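Local coordinates for protein multicopper oxidase type 1 (Nitrosomonas europaea, PDB 3G5W) that is a two-domain multicopper oxidase that holds a blue copper site and oxygen-bridged copper clusters and probably oxidises its substrates as laccases do, at residues D165-P175 with H257-I268; N28-M39 with L305-G315. One frame throughout, in Å; residues are numbered along the deposited sequence.

How the contacts relate
Both contacts are long-range closures of one two-domain copper protein, and they illustrate how differently a loop and an edge strand can be tied to cupredoxin-like sheets. Contact 1 is the more buried: the edge strand 166-169 and the turn after it meet the loop 257-268 of the same domain, through an aromatic stack, an asparagine side chain and bound water. Contact 2 is partly buried and brings the chain's C-terminal part back to the first domain, where strand 306-308 extends a sheet by regular antiparallel bonding and proline meets phenylalanine beyond it. Their centres lie about 23 Å apart, yet they touch: Asn170 and Ala171 of contact 1 pack on Val31, Pro32 and Phe313 of contact 2.

Contact 1 (D165-P175 with H257-I268); sequences DYYTINAKSFP and HTTNGDKPDGGI
Tyr167 lies across His257 in an offset stack, the ring planes at 28° and the centroids 4.5 Å apart. Followed outward, the tyrosine CB touches His257 O and, beside it, CG1 and CD1 of Ile268. Its CG comes over the backbone of His257, whose CA makes a CH-pi contact with the ring face. CD1 and CE1 then reach the imidazole, CE1 lying 3.4 Å from His257 CD2, while CD2 places the ring edge near Thr259 O; CE2 stays near His257 CA, and CZ, which carries the hydroxyl, is the last to meet His257 CD2. With CG beside the backbone N (chi1 -49°), the ring is laid over the loop. The imidazole is tied by hydrogen bonds to Asp252 and His198.

Past the type I' turn from Ile169 to Lys172, Asn260 uses both ends of its amide. Its ND2 donates to Phe174 O at 2.9 Å, a nearly straight bond (170°) lying in both the amide and the carbonyl plane. Its OD1 accepts from Gly267 N, which stands above the carbonyl plane, and also meets water 2, which accepts from Tyr167 N. Replacing Asn260 by alanine removes both amide ends, which is likely to leave Phe174 O without this donor and Gly267 N and water 2 without OD1. Phe174 N adds a bond to Gly267 O at 2.9 Å. Nearby, the Tyr166 ring covers Gly261 N with one face, while that same N-H bonds to Asp165 O at 3.1 Å. Ile268 CG2 closes the apolar end against Ile169 CG1.

The loop between strands 247-252 and 269-274 is thus tied to edge strand 166-169 of the six-stranded sheet and the turn after it; lacking a regular strand, it takes its polar matches from side-chain amide, backbone groups and water.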
loop_
_atom_site.group_PDB
_atom_site.type_symbol
_atom_site.label_atom_id
_atom_site.label_comp_id
_atom_site.label_asym_id
_atom_site.label_seq_id
_atom_site.Cartn_x
_atom_site.Cartn_y
_atom_site.Cartn_z
ATOM N N ASP A 165 -17.097 -0.175 7.521
ATOM C CA ASP A 165 -18.249 -0.376 6.644
ATOM C C ASP A 165 -18.753 0.856 5.888
ATOM O O ASP A 165 -19.657 0.734 5.071
ATOM C CB ASP A 165 -19.411 -1.052 7.399
ATOM C CG ASP A 165 -19.753 -0.368 8.709
ATOM O OD1 ASP A 165 -19.202 0.715 9.021
ATOM O OD2 ASP A 165 -20.592 -0.935 9.439
ATOM N N TYR A 166 -18.184 2.030 6.170
ATOM C CA TYR A 166 -18.481 3.238 5.386
ATOM C C TYR A 166 -17.202 3.964 4.984
ATOM O O TYR A 166 -16.237 4.015 5.746
ATOM C CB TYR A 166 -19.454 4.189 6.112
ATOM C CG TYR A 166 -20.865 3.643 6.176
ATOM C CD1 TYR A 166 -21.826 4.016 5.228
ATOM C CD2 TYR A 166 -21.233 2.736 7.174
ATOM C CE1 TYR A 166 -23.119 3.501 5.274
ATOM C CE2 TYR A 166 -22.518 2.214 7.231
ATOM C CZ TYR A 166 -23.457 2.606 6.282
ATOM O OH TYR A 166 -24.723 2.089 6.340
ATOM N N TYR A 167 -17.214 4.505 3.767
ATOM C CA TYR A 167 -16.040 5.135 3.164
ATOM C C TYR A 167 -16.476 6.440 2.511
ATOM O O TYR A 167 -17.474 6.473 1.801
ATOM C CB TYR A 167 -15.396 4.172 2.152
ATOM C CG TYR A 167 -15.206 2.815 2.773
ATOM C CD1 TYR A 167 -14.073 2.534 3.540
ATOM C CD2 TYR A 167 -16.198 1.837 2.671
ATOM C CE1 TYR A 167 -13.914 1.293 4.161
ATOM C CE2 TYR A 167 -16.045 0.595 3.287
ATOM C CZ TYR A 167 -14.897 0.336 4.024
ATOM O OH TYR A 167 -14.732 -0.883 4.639
ATOM N N THR A 168 -15.737 7.514 2.765
ATOM C CA THR A 168 -16.204 8.846 2.370
ATOM C C THR A 168 -15.150 9.695 1.650
ATOM O O THR A 168 -13.954 9.518 1.863
ATOM C CB THR A 168 -16.750 9.654 3.591
ATOM O OG1 THR A 168 -15.705 9.867 4.546
ATOM C CG2 THR A 168 -17.936 8.940 4.275
ATOM N N ILE A 169 -15.619 10.584 0.776
ATOM C CA ILE A 169 -14.838 11.741 0.311
ATOM C C ILE A 169 -15.449 12.954 1.011
ATOM O O ILE A 169 -16.649 13.215 0.861
ATOM C CB ILE A 169 -14.938 11.981 -1.219
ATOM C CG1 ILE A 169 -14.536 10.733 -2.018
ATOM C CG2 ILE A 169 -14.067 13.193 -1.625
ATOM C CD1 ILE A 169 -14.831 10.827 -3.526
ATOM N N ASN A 170 -14.639 13.670 1.791
ATOM C CA ASN A 170 -15.119 14.830 2.575
ATOM C C ASN A 170 -16.384 14.505 3.379
ATOM O O ASN A 170 -17.362 15.268 3.383
ATOM C CB ASN A 170 -15.318 16.056 1.681
ATOM C CG ASN A 170 -14.037 16.462 0.963
ATOM O OD1 ASN A 170 -12.945 16.044 1.346
ATOM N ND2 ASN A 170 -14.170 17.272 -0.089
ATOM N N ALA A 171 -16.350 13.344 4.031
ATOM C CA ALA A 171 -17.409 12.903 4.950
ATOM C C ALA A 171 -18.766 12.579 4.314
ATOM O O ALA A 171 -19.764 12.481 5.033
ATOM C CB ALA A 171 -17.579 13.896 6.114
ATOM N N LYS A 172 -18.805 12.410 2.988
ATOM C CA LYS A 172 -19.977 11.817 2.321
ATOM C C LYS A 172 -19.631 10.580 1.501
ATOM O O LYS A 172 -18.566 10.507 0.890
ATOM C CB LYS A 172 -20.704 12.823 1.423
ATOM C CG LYS A 172 -21.173 14.100 2.123
ATOM C CD LYS A 172 -22.120 13.821 3.292
ATOM C CE LYS A 172 -23.570 13.807 2.874
ATOM N NZ LYS A 172 -24.413 14.367 3.988
ATOM N N SER A 173 -20.541 9.609 1.492
ATOM C CA SER A 173 -20.440 8.474 0.581
ATOM C C SER A 173 -21.301 8.719 -0.655
ATOM O O SER A 173 -22.339 9.383 -0.587
ATOM C CB SER A 173 -20.887 7.177 1.261
ATOM O OG SER A 173 -20.192 6.948 2.478
ATOM N N PHE A 174 -20.857 8.187 -1.787
ATOM C CA PHE A 174 -21.696 8.086 -2.964
ATOM C C PHE A 174 -22.974 7.322 -2.564
ATOM O O PHE A 174 -22.893 6.338 -1.819
ATOM C CB PHE A 174 -20.956 7.324 -4.065
ATOM C CG PHE A 174 -21.676 7.316 -5.384
ATOM C CD1 PHE A 174 -22.553 6.288 -5.706
ATOM C CD2 PHE A 174 -21.484 8.344 -6.298
ATOM C CE1 PHE A 174 -23.233 6.284 -6.927
ATOM C CE2 PHE A 174 -22.153 8.350 -7.514
ATOM C CZ PHE A 174 -23.028 7.319 -7.826
ATOM N N PRO A 175 -24.146 7.735 -3.086
ATOM C CA PRO A 175 -24.393 8.786 -4.084
ATOM C C PRO A 175 -24.577 10.213 -3.555
ATOM O O PRO A 175 -25.126 11.054 -4.269
ATOM C CB PRO A 175 -25.682 8.307 -4.762
ATOM C CG PRO A 175 -26.427 7.598 -3.665
ATOM C CD PRO A 175 -25.395 7.048 -2.698
ATOM N N HIS A 257 -14.299 -0.667 -0.747
ATOM C CA HIS A 257 -14.483 0.750 -0.405
ATOM C C HIS A 257 -15.573 1.429 -1.241
ATOM O O HIS A 257 -15.753 2.649 -1.155
ATOM C CB HIS A 257 -13.170 1.540 -0.560
ATOM C CG HIS A 257 -12.094 1.142 0.409
ATOM N ND1 HIS A 257 -10.812 1.644 0.340
ATOM C CD2 HIS A 257 -12.108 0.287 1.458
ATOM C CE1 HIS A 257 -10.085 1.129 1.316
ATOM N NE2 HIS A 257 -10.847 0.299 2.008
ATOM N N THR A 258 -16.274 0.651 -2.063
ATOM C CA THR A 258 -17.378 1.177 -2.880
ATOM C C THR A 258 -18.731 0.614 -2.424
ATOM O O THR A 258 -19.687 0.513 -3.206
ATOM C CB THR A 258 -17.179 0.898 -4.386
ATOM O OG1 THR A 258 -17.099 -0.516 -4.603
ATOM C CG2 THR A 258 -15.911 1.572 -4.903
ATOM N N THR A 259 -18.801 0.253 -1.151
ATOM C CA THR A 259 -20.043 -0.235 -0.558
ATOM C C THR A 259 -20.491 0.680 0.585
ATOM O O THR A 259 -19.652 1.255 1.293
ATOM C CB THR A 259 -19.918 -1.697 -0.059
ATOM O OG1 THR A 259 -18.790 -1.818 0.813
ATOM C CG2 THR A 259 -19.744 -2.666 -1.227
ATOM N N ASN A 260 -21.813 0.826 0.727
ATOM C CA ASN A 260 -22.444 1.466 1.879
ATOM C C ASN A 260 -23.042 0.374 2.758
ATOM O O ASN A 260 -24.058 -0.218 2.401
ATOM C CB ASN A 260 -23.561 2.424 1.427
ATOM C CG ASN A 260 -23.039 3.639 0.685
ATOM O OD1 ASN A 260 -21.892 4.055 0.872
ATOM N ND2 ASN A 260 -23.887 4.226 -0.160
ATOM N N GLY A 261 -22.407 0.086 3.887
ATOM C CA GLY A 261 -22.799 -1.072 4.690
ATOM C C GLY A 261 -22.635 -2.318 3.840
ATOM O O GLY A 261 -21.552 -2.567 3.314
ATOM N N ASP A 262 -23.699 -3.097 3.668
ATOM C CA ASP A 262 -23.598 -4.246 2.757
ATOM C C ASP A 262 -24.241 -4.053 1.370
ATOM O O ASP A 262 -24.459 -5.019 0.634
ATOM C CB ASP A 262 -24.031 -5.557 3.434
ATOM C CG ASP A 262 -25.464 -5.546 3.897
ATOM O OD1 ASP A 262 -26.182 -4.546 3.659
ATOM O OD2 ASP A 262 -25.875 -6.564 4.510
ATOM N N LYS A 263 -24.513 -2.800 1.012
ATOM C CA LYS A 263 -25.066 -2.468 -0.299
ATOM C C LYS A 263 -23.963 -2.003 -1.252
ATOM O O LYS A 263 -23.120 -1.200 -0.863
ATOM C CB LYS A 263 -26.114 -1.354 -0.185
ATOM C CG LYS A 263 -27.350 -1.686 0.655
ATOM C CD LYS A 263 -27.240 -1.119 2.062
ATOM C CE LYS A 263 -27.405 0.411 2.090
ATOM N NZ LYS A 263 -26.773 1.004 3.310
ATOM N N PRO A 264 -23.984 -2.484 -2.513
ATOM C CA PRO A 264 -23.028 -2.020 -3.523
ATOM C C PRO A 264 -23.361 -0.611 -4.016
ATOM O O PRO A 264 -24.396 -0.054 -3.637
ATOM C CB PRO A 264 -23.221 -3.023 -4.667
ATOM C CG PRO A 264 -24.651 -3.425 -4.555
ATOM C CD PRO A 264 -24.913 -3.491 -3.066
ATOM N N ASP A 265 -22.490 -0.052 -4.860
ATOM C CA ASP A 265 -22.705 1.267 -5.482
ATOM C C ASP A 265 -22.700 2.412 -4.459
ATOM O O ASP A 265 -23.621 3.232 -4.415
ATOM C CB ASP A 265 -23.994 1.286 -6.334
ATOM C CG ASP A 265 -24.045 0.163 -7.365
ATOM O OD1 ASP A 265 -22.992 -0.436 -7.668
ATOM O OD2 ASP A 265 -25.148 -0.123 -7.878
ATOM N N GLY A 266 -21.652 2.468 -3.640
ATOM C CA GLY A 266 -21.528 3.521 -2.640
ATOM C C GLY A 266 -20.081 3.886 -2.373
ATOM O O GLY A 266 -19.227 3.744 -3.250
ATOM N N GLY A 267 -19.813 4.352 -1.157
ATOM C CA GLY A 267 -18.449 4.634 -0.711
ATOM C C GLY A 267 -17.738 5.739 -1.467
ATOM O O GLY A 267 -18.341 6.767 -1.810
ATOM N N ILE A 268 -16.448 5.518 -1.713
ATOM C CA ILE A 268 -15.555 6.526 -2.298
ATOM C C ILE A 268 -15.687 6.528 -3.828
ATOM O O ILE A 268 -15.030 5.763 -4.539
ATOM C CB ILE A 268 -14.083 6.349 -1.800
ATOM C CG1 ILE A 268 -14.019 6.621 -0.288
ATOM C CG2 ILE A 268 -13.122 7.298 -2.539
ATOM C CD1 ILE A 268 -12.737 6.156 0.415
HETATM O O HOH W 1 -19.200 -1.521 3.429
HETATM O O HOH W 2 -19.578 3.766 2.239
#

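Contact 2 (N28-M39 with L305-G315); sequences NGQVPAPLIHVM and LGMHNSKVFKG
The Phe313 ring is sandwiched: Pro32 CG stands over the centre of one face, 3.8 Å from the centroid and almost on the ring normal, and Val312 CG1 lies over the opposite face toward the rim. Pro32 CD slides nearer the rim, 3.5 Å from Phe313 CD1, and Tyr297 meets the ring edge-to-face. A second flat group, the His37 imidazole, receives a methyl over one face: CD2 of Leu305 sits over the middle of the ring, 3.5 Å from its centroid, while His37 ND1 is hydrogen-bonded to Ile122 O. The ring is brought there by CG standing anti to the backbone N (chi1 -171°).

The amides of Asn28 and Asn309 are turned 67° apart. Asn28 ND2 donates to Asn309 OD1 at 2.9 Å, the acceptor lying in the donor's amide plane, and the methyl CE of Met307 rests against the same ND2. Met307 CG packs 3.7 Å from Pro34 CB.

Backbone bonds do the rest. Leu35 O accepts a hydrogen bond from His308 N at 2.8 Å, and His37 and Gly306 pair in both directions. Beyond the loops a separate bridge forms, where Val31 N donates to Phe313 O and Gly315 N to Gly29 O; water 3 joins Gly29 O, Lys314 NZ and Gly315 O.

Strand 306-308 is the outermost strand, within this chain, of a sheet in which 35-39 lies between it and 118-124. Met307 and Asn28 reach strand 2-15, Pro34 packs on Phe27 of strand 20-27, and Leu35 rests on Ile122 of strand 118-124.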
loop_
_atom_site.group_PDB
_atom_site.type_symbol
_atom_site.label_atom_id
_atom_site.label_comp_id
_atom_site.label_asym_id
_atom_site.label_seq_id
_atom_site.Cartn_x
_atom_site.Cartn_y
_atom_site.Cartn_z
ATOM N N ASN A 28 -15.114 23.845 14.486
ATOM C CA ASN A 28 -16.178 24.794 14.107
ATOM C C ASN A 28 -17.483 24.105 13.701
ATOM O O ASN A 28 -18.221 24.601 12.845
ATOM C CB ASN A 28 -15.700 25.770 13.014
ATOM C CG ASN A 28 -14.854 26.915 13.559
ATOM O OD1 ASN A 28 -14.601 27.013 14.759
ATOM N ND2 ASN A 28 -14.405 27.797 12.663
ATOM N N GLY A 29 -17.761 22.958 14.321
ATOM C CA GLY A 29 -18.982 22.197 14.066
ATOM C C GLY A 29 -19.170 21.680 12.644
ATOM O O GLY A 29 -20.298 21.417 12.232
ATOM N N GLN A 30 -18.069 21.520 11.904
ATOM C CA GLN A 30 -18.118 21.013 10.532
ATOM C C GLN A 30 -17.092 19.916 10.271
ATOM O O GLN A 30 -16.029 19.895 10.897
ATOM C CB GLN A 30 -17.938 22.146 9.510
ATOM C CG GLN A 30 -16.579 22.815 9.521
ATOM C CD GLN A 30 -16.405 23.756 8.354
ATOM O OE1 GLN A 30 -15.876 23.377 7.305
ATOM N NE2 GLN A 30 -16.873 24.980 8.515
ATOM N N VAL A 31 -17.428 19.009 9.349
ATOM C CA VAL A 31 -16.529 17.914 8.928
ATOM C C VAL A 31 -16.613 17.771 7.396
ATOM O O VAL A 31 -17.697 17.535 6.865
ATOM C CB VAL A 31 -16.877 16.559 9.608
ATOM C CG1 VAL A 31 -15.830 15.489 9.253
ATOM C CG2 VAL A 31 -16.960 16.698 11.127
ATOM N N PRO A 32 -15.487 17.948 6.677
ATOM C CA PRO A 32 -14.145 18.338 7.129
ATOM C C PRO A 32 -14.138 19.690 7.830
ATOM O O PRO A 32 -15.068 20.487 7.661
ATOM C CB PRO A 32 -13.334 18.428 5.827
ATOM C CG PRO A 32 -14.327 18.450 4.725
ATOM C CD PRO A 32 -15.519 17.702 5.223
ATOM N N ALA A 33 -13.092 19.930 8.609
ATOM C CA ALA A 33 -12.898 21.184 9.315
ATOM C C ALA A 33 -12.692 22.331 8.316
ATOM O O ALA A 33 -12.512 22.085 7.119
ATOM C CB ALA A 33 -11.709 21.066 10.246
ATOM N N PRO A 34 -12.748 23.589 8.799
ATOM C CA PRO A 34 -12.546 24.762 7.940
ATOM C C PRO A 34 -11.263 24.736 7.101
ATOM O O PRO A 34 -10.201 24.324 7.579
ATOM C CB PRO A 34 -12.520 25.921 8.943
ATOM C CG PRO A 34 -13.418 25.433 10.061
ATOM C CD PRO A 34 -13.053 23.981 10.190
ATOM N N LEU A 35 -11.383 25.162 5.847
ATOM C CA LEU A 35 -10.232 25.320 4.986
ATOM C C LEU A 35 -9.366 26.450 5.506
ATOM O O LEU A 35 -9.848 27.572 5.708
ATOM C CB LEU A 35 -10.668 25.624 3.546
ATOM C CG LEU A 35 -9.592 26.145 2.588
ATOM C CD1 LEU A 35 -8.557 25.041 2.266
ATOM C CD2 LEU A 35 -10.239 26.694 1.325
ATOM N N ILE A 36 -8.096 26.145 5.745
ATOM C CA ILE A 36 -7.105 27.173 6.029
ATOM C C ILE A 36 -6.249 27.341 4.781
ATOM O O ILE A 36 -5.541 26.418 4.358
ATOM C CB ILE A 36 -6.232 26.851 7.280
ATOM C CG1 ILE A 36 -7.114 26.686 8.527
ATOM C CG2 ILE A 36 -5.203 27.956 7.498
ATOM C CD1 ILE A 36 -6.353 26.273 9.786
ATOM N N HIS A 37 -6.339 28.528 4.190
ATOM C CA HIS A 37 -5.710 28.807 2.918
ATOM C C HIS A 37 -4.854 30.064 3.056
ATOM O O HIS A 37 -5.375 31.186 3.170
ATOM C CB HIS A 37 -6.791 28.960 1.848
ATOM C CG HIS A 37 -6.262 29.044 0.449
ATOM N ND1 HIS A 37 -5.025 28.554 0.085
ATOM C CD2 HIS A 37 -6.821 29.534 -0.682
ATOM C CE1 HIS A 37 -4.842 28.750 -1.208
ATOM N NE2 HIS A 37 -5.915 29.346 -1.697
ATOM N N VAL A 38 -3.542 29.848 3.072
ATOM C CA VAL A 38 -2.561 30.877 3.393
ATOM C C VAL A 38 -1.384 30.868 2.418
ATOM O O VAL A 38 -1.201 29.912 1.656
ATOM C CB VAL A 38 -2.026 30.737 4.866
ATOM C CG1 VAL A 38 -3.151 30.931 5.880
ATOM C CG2 VAL A 38 -1.327 29.395 5.089
ATOM N N MET A 39 -0.592 31.937 2.441
ATOM C CA MET A 39 0.606 32.032 1.618
ATOM C C MET A 39 1.818 31.476 2.369
ATOM O O MET A 39 1.939 31.657 3.581
ATOM C CB MET A 39 0.857 33.489 1.211
ATOM C CG MET A 39 2.054 33.711 0.283
ATOM S SD MET A 39 1.893 32.917 -1.332
ATOM C CE MET A 39 0.382 33.671 -1.934
ATOM N N LEU A 305 -7.350 34.781 0.672
ATOM C CA LEU A 305 -6.682 33.894 1.620
ATOM C C LEU A 305 -7.205 34.092 3.041
ATOM O O LEU A 305 -7.660 35.186 3.399
ATOM C CB LEU A 305 -5.167 34.107 1.579
ATOM C CG LEU A 305 -4.407 33.753 0.296
ATOM C CD1 LEU A 305 -2.949 34.192 0.408
ATOM C CD2 LEU A 305 -4.488 32.262 -0.024
ATOM N N GLY A 306 -7.154 33.026 3.836
ATOM C CA GLY A 306 -7.641 33.052 5.209
ATOM C C GLY A 306 -8.306 31.736 5.566
ATOM O O GLY A 306 -8.017 30.711 4.951
ATOM N N MET A 307 -9.191 31.763 6.558
ATOM C CA MET A 307 -9.935 30.569 6.952
ATOM C C MET A 307 -11.350 30.615 6.404
ATOM O O MET A 307 -12.023 31.645 6.494
ATOM C CB MET A 307 -9.968 30.413 8.478
ATOM C CG MET A 307 -10.647 29.121 8.946
ATOM S SD MET A 307 -10.590 28.842 10.738
ATOM C CE MET A 307 -11.922 29.911 11.236
ATOM N N HIS A 308 -11.810 29.501 5.851
ATOM C CA HIS A 308 -13.146 29.443 5.269
ATOM C C HIS A 308 -13.999 28.358 5.915
ATOM O O HIS A 308 -13.723 27.165 5.762
ATOM C CB HIS A 308 -13.069 29.260 3.743
ATOM C CG HIS A 308 -12.324 30.358 3.051
ATOM N ND1 HIS A 308 -12.906 31.570 2.745
ATOM C CD2 HIS A 308 -11.035 30.446 2.648
ATOM C CE1 HIS A 308 -12.011 32.350 2.165
ATOM N NE2 HIS A 308 -10.867 31.692 2.095
ATOM N N ASN A 309 -15.023 28.789 6.654
ATOM C CA ASN A 309 -16.053 27.874 7.139
ATOM C C ASN A 309 -17.031 27.613 6.013
ATOM O O ASN A 309 -17.111 28.398 5.069
ATOM C CB ASN A 309 -16.810 28.474 8.325
ATOM C CG ASN A 309 -15.908 28.793 9.488
ATOM O OD1 ASN A 309 -15.037 28.004 9.852
ATOM N ND2 ASN A 309 -16.105 29.963 10.078
ATOM N N SER A 310 -17.782 26.522 6.105
ATOM C CA SER A 310 -18.784 26.232 5.090
ATOM C C SER A 310 -20.006 25.545 5.653
ATOM O O SER A 310 -19.881 24.556 6.370
ATOM C CB SER A 310 -18.208 25.360 3.981
ATOM O OG SER A 310 -19.243 25.013 3.065
ATOM N N LYS A 311 -21.180 26.056 5.285
ATOM C CA LYS A 311 -22.455 25.449 5.662
ATOM C C LYS A 311 -22.651 24.090 4.987
ATOM O O LYS A 311 -23.446 23.275 5.449
ATOM C CB LYS A 311 -23.624 26.385 5.332
ATOM C CG LYS A 311 -23.667 27.670 6.163
ATOM C CD LYS A 311 -24.891 28.511 5.789
ATOM C CE LYS A 311 -24.885 29.877 6.471
ATOM N NZ LYS A 311 -25.570 29.858 7.797
ATOM N N VAL A 312 -21.926 23.850 3.897
ATOM C CA VAL A 312 -21.944 22.552 3.217
ATOM C C VAL A 312 -21.486 21.415 4.148
ATOM O O VAL A 312 -22.053 20.320 4.123
ATOM C CB VAL A 312 -21.074 22.570 1.930
ATOM C CG1 VAL A 312 -21.017 21.176 1.272
ATOM C CG2 VAL A 312 -21.593 23.626 0.936
ATOM N N PHE A 313 -20.472 21.695 4.968
ATOM C CA PHE A 313 -19.871 20.688 5.853
ATOM C C PHE A 313 -20.372 20.729 7.303
ATOM O O PHE A 313 -20.003 19.875 8.117
ATOM C CB PHE A 313 -18.345 20.818 5.840
ATOM C CG PHE A 313 -17.738 20.676 4.480
ATOM C CD1 PHE A 313 -18.071 19.598 3.662
ATOM C CD2 PHE A 313 -16.815 21.606 4.021
ATOM C CE1 PHE A 313 -17.505 19.457 2.394
ATOM C CE2 PHE A 313 -16.240 21.472 2.748
ATOM C CZ PHE A 313 -16.589 20.391 1.939
ATOM N N LYS A 314 -21.194 21.726 7.622
ATOM C CA LYS A 314 -21.666 21.923 8.987
ATOM C C LYS A 314 -22.654 20.839 9.407
ATOM O O LYS A 314 -23.567 20.491 8.653
ATOM C CB LYS A 314 -22.296 23.311 9.144
ATOM C CG LYS A 314 -22.554 23.689 10.586
ATOM C CD LYS A 314 -22.737 25.184 10.758
ATOM C CE LYS A 314 -23.058 25.520 12.206
ATOM N NZ LYS A 314 -21.899 25.223 13.104
ATOM N N GLY A 315 -22.463 20.309 10.612
ATOM C CA GLY A 315 -23.383 19.320 11.162
ATOM C C GLY A 315 -24.388 19.959 12.105
ATOM O O GLY A 315 -24.574 21.185 12.095
HETATM O O HOH W 3 -22.520 22.327 13.932
#